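Local structure of DUF4442 domain-containing protein (Pseudomonas aeruginosa, 1YOC) at residues B[97-102]-B[133-138]. The protein is of unknown function but belongs to the hotdog-fold superfamily and is related to PaaI-type thioesterases, so it may act on acyl thioesters. Residues are numbered along the deposited sequence; the frame is centred on the assembly and turned at random.
Sequences YLAKAT and KPVFRA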
ATOM      1  N   TYR B  97       0.079  11.881  -2.625  1.00 12.26           N
ATOM      2  CA  TYR B  97       1.524  11.907  -2.540  1.00 12.63           C
ATOM      3  C   TYR B  97       1.959  13.350  -2.654  1.00 13.80           C
ATOM      4  O   TYR B  97       1.874  13.950  -3.723  1.00 14.53           O
ATOM      5  CB  TYR B  97       2.102  11.042  -3.661  1.00 12.15           C
ATOM      6  CG  TYR B  97       1.548   9.634  -3.576  1.00 12.25           C
ATOM      7  CD1 TYR B  97       1.742   8.864  -2.421  1.00 13.21           C
ATOM      8  CD2 TYR B  97       0.842   9.056  -4.653  1.00 10.41           C
ATOM      9  CE1 TYR B  97       1.251   7.539  -2.330  1.00 10.99           C
ATOM     10  CE2 TYR B  97       0.348   7.727  -4.562  1.00 12.00           C
ATOM     11  CZ  TYR B  97       0.566   6.990  -3.408  1.00 11.83           C
ATOM     12  OH  TYR B  97       0.109   5.684  -3.312  1.00 13.82           O
ATOM     13  N   LEU B  98       2.422  13.907  -1.540  1.00 12.92           N
ATOM     14  CA  LEU B  98       2.770  15.326  -1.526  1.00 14.45           C
ATOM     15  C   LEU B  98       4.177  15.711  -1.956  1.00 14.85           C
ATOM     16  O   LEU B  98       4.372  16.797  -2.532  1.00 16.07           O
ATOM     17  CB  LEU B  98       2.554  15.902  -0.117  1.00 14.20           C
ATOM     18  CG  LEU B  98       1.206  15.520   0.544  1.00 15.03           C
ATOM     19  CD1 LEU B  98       1.102  16.274   1.857  1.00 15.65           C
ATOM     20  CD2 LEU B  98       0.020  15.831  -0.381  1.00 16.28           C
ATOM     21  N   ALA B  99       5.148  14.875  -1.626  1.00 14.23           N
ATOM     22  CA  ALA B  99       6.549  15.167  -1.935  1.00 15.10           C
ATOM     23  C   ALA B  99       7.301  13.844  -1.916  1.00 14.76           C
ATOM     24  O   ALA B  99       6.800  12.863  -1.386  1.00 14.30           O
ATOM     25  CB  ALA B  99       7.131  16.117  -0.846  1.00 13.71           C
ATOM     26  N   LYS B 100       8.487  13.810  -2.492  1.00 14.36           N
ATOM     27  CA  LYS B 100       9.298  12.589  -2.425  1.00 14.49           C
ATOM     28  C   LYS B 100       9.732  12.410  -0.977  1.00 13.13           C
ATOM     29  O   LYS B 100      10.031  13.377  -0.286  1.00 14.62           O
ATOM     30  CB  LYS B 100      10.548  12.698  -3.315  1.00 16.67           C
ATOM     31  CG  LYS B 100      10.219  12.994  -4.791  1.00 22.95           C
ATOM     32  CD  LYS B 100       8.871  12.367  -5.200  1.00 29.97           C
ATOM     33  CE  LYS B 100       8.552  12.596  -6.678  1.00 32.76           C
ATOM     34  NZ  LYS B 100       9.540  11.876  -7.508  1.00 37.32           N
ATOM     35  N   ALA B 101       9.815  11.162  -0.528  1.00 12.74           N
ATOM     36  CA  ALA B 101      10.191  10.856   0.858  1.00 11.97           C
ATOM     37  C   ALA B 101      11.643  10.413   0.804  1.00 11.97           C
ATOM     38  O   ALA B 101      11.966   9.276   0.410  1.00 12.09           O
ATOM     39  CB  ALA B 101       9.308   9.754   1.398  1.00 11.30           C
ATOM     40  N   THR B 102      12.515  11.326   1.193  1.00 12.48           N
ATOM     41  CA  THR B 102      13.962  11.068   1.065  1.00 13.45           C
ATOM     42  C   THR B 102      14.741  10.680   2.310  1.00 15.63           C
ATOM     43  O   THR B 102      15.975  10.808   2.351  1.00 16.66           O
ATOM     44  CB  THR B 102      14.609  12.316   0.459  1.00 15.06           C
ATOM     45  OG1 THR B 102      14.528  13.375   1.413  1.00 13.53           O
ATOM     46  CG2 THR B 102      13.871  12.720  -0.837  1.00 15.56           C
ATOM     47  N   LYS B 133       8.708  17.467   7.685  1.00 16.77           N
ATOM     48  CA  LYS B 133       7.942  18.078   6.611  1.00 16.66           C
ATOM     49  C   LYS B 133       6.981  16.999   6.068  1.00 15.02           C
ATOM     50  O   LYS B 133       7.368  15.852   5.901  1.00 14.33           O
ATOM     51  CB  LYS B 133       8.895  18.524   5.500  1.00 17.98           C
ATOM     52  CG  LYS B 133       9.948  19.505   5.969  1.00 17.62           C
ATOM     53  CD  LYS B 133      10.949  19.786   4.852  1.00 21.21           C
ATOM     54  CE  LYS B 133      12.101  20.650   5.332  1.00 23.85           C
ATOM     55  NZ  LYS B 133      13.041  19.808   6.114  1.00 26.86           N
ATOM     56  N   PRO B 134       5.738  17.378   5.762  1.00 16.11           N
ATOM     57  CA  PRO B 134       4.727  16.443   5.249  1.00 13.73           C
ATOM     58  C   PRO B 134       5.023  15.999   3.821  1.00 14.43           C
ATOM     59  O   PRO B 134       5.314  16.815   2.942  1.00 15.29           O
ATOM     60  CB  PRO B 134       3.431  17.236   5.380  1.00 16.36           C
ATOM     61  CG  PRO B 134       3.879  18.649   5.180  1.00 16.54           C
ATOM     62  CD  PRO B 134       5.204  18.747   5.867  1.00 15.66           C
ATOM     63  N   VAL B 135       4.967  14.689   3.596  1.00 12.02           N
ATOM     64  CA  VAL B 135       5.267  14.140   2.290  1.00  9.70           C
ATOM     65  C   VAL B 135       4.127  13.245   1.769  1.00 11.42           C
ATOM     66  O   VAL B 135       4.120  12.871   0.600  1.00  9.81           O
ATOM     67  CB  VAL B 135       6.554  13.265   2.327  1.00 11.27           C
ATOM     68  CG1 VAL B 135       7.765  14.074   2.803  1.00 12.87           C
ATOM     69  CG2 VAL B 135       6.334  12.018   3.207  1.00 12.29           C
ATOM     70  N   PHE B 136       3.148  12.966   2.623  1.00 11.04           N
ATOM     71  CA  PHE B 136       2.075  12.016   2.293  1.00 12.02           C
ATOM     72  C   PHE B 136       0.902  12.174   3.248  1.00 11.75           C
ATOM     73  O   PHE B 136       1.103  12.456   4.441  1.00 10.81           O
ATOM     74  CB  PHE B 136       2.662  10.614   2.440  1.00 11.76           C
ATOM     75  CG  PHE B 136       1.643   9.483   2.476  1.00 10.94           C
ATOM     76  CD1 PHE B 136       1.294   8.793   1.311  1.00 10.64           C
ATOM     77  CD2 PHE B 136       1.129   9.043   3.702  1.00 10.16           C
ATOM     78  CE1 PHE B 136       0.447   7.650   1.367  1.00 12.13           C
ATOM     79  CE2 PHE B 136       0.280   7.912   3.774  1.00 13.81           C
ATOM     80  CZ  PHE B 136      -0.049   7.216   2.589  1.00 11.79           C
ATOM     81  N   ARG B 137      -0.313  11.982   2.720  1.00 10.88           N
ATOM     82  CA  ARG B 137      -1.529  12.030   3.562  1.00 13.69           C
ATOM     83  C   ARG B 137      -2.427  10.864   3.168  1.00 14.10           C
ATOM     84  O   ARG B 137      -2.481  10.490   2.002  1.00 13.87           O
ATOM     85  CB  ARG B 137      -2.396  13.277   3.309  1.00 15.81           C
ATOM     86  CG  ARG B 137      -1.862  14.625   3.678  1.00 23.06           C
ATOM     87  CD  ARG B 137      -3.038  15.675   3.561  1.00 21.73           C
ATOM     88  NE  ARG B 137      -3.520  15.835   2.187  1.00 23.00           N
ATOM     89  CZ  ARG B 137      -3.053  16.741   1.322  1.00 24.40           C
ATOM     90  NH1 ARG B 137      -2.100  17.596   1.674  1.00 23.74           N
ATOM     91  NH2 ARG B 137      -3.492  16.761   0.071  1.00 26.50           N
ATOM     92  N   ALA B 138      -3.146  10.323   4.148  1.00 13.05           N
ATOM     93  CA  ALA B 138      -4.112   9.267   3.881  1.00 12.33           C
ATOM     94  C   ALA B 138      -5.324   9.452   4.799  1.00 11.48           C
ATOM     95  O   ALA B 138      -5.245  10.110   5.858  1.00 10.89           O
ATOM     96  CB  ALA B 138      -3.514   7.909   4.151  1.00 12.32           C
TER
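Y97 and F136 face each other as an antiparallel non-hydrogen-bonded pair, their side chains running side by side in the same direction. CD1 of Y97 lies 3.8 Å from CD1 of F136, near the plane of the phenylalanine ring and at its edge. The next two amides turn onto a single acceptor: L98 N and A99 N both donate to V135 O, at 2.9 and 3.2 Å, from the same face of its carbonyl plane. The L98 bond is markedly bent (136° at the hydrogen), with its donor well above that plane. With CG of L98 anti to its carbonyl carbon (chi1 -47°), the isobutyl group reaches across R137 at about a right angle. There its CD2 lies over one guanidinium face, 3.4 Å from R137 NH1, while the same guanidinium makes a salt bridge through NH2 to E96. A99 then packs its CB 4.2 Å from V135 CG1, and A101 CB touches the other valine methyl, CG2. V135 and F136 sit opposite the single A128 of strand 120-130, a classic beta bulge. The contact thus joins the end of strand 86-97, outermost within its own chain, and the loop leading to strand 105-110 with the start of strand 133-146. Strand 120-130 flanks the latter on its other side, helix 63-81 packs against the Y97 and F136 rings, and the second subunit hydrogen-bonds to the Y97 backbone and packs on Y97 and K100.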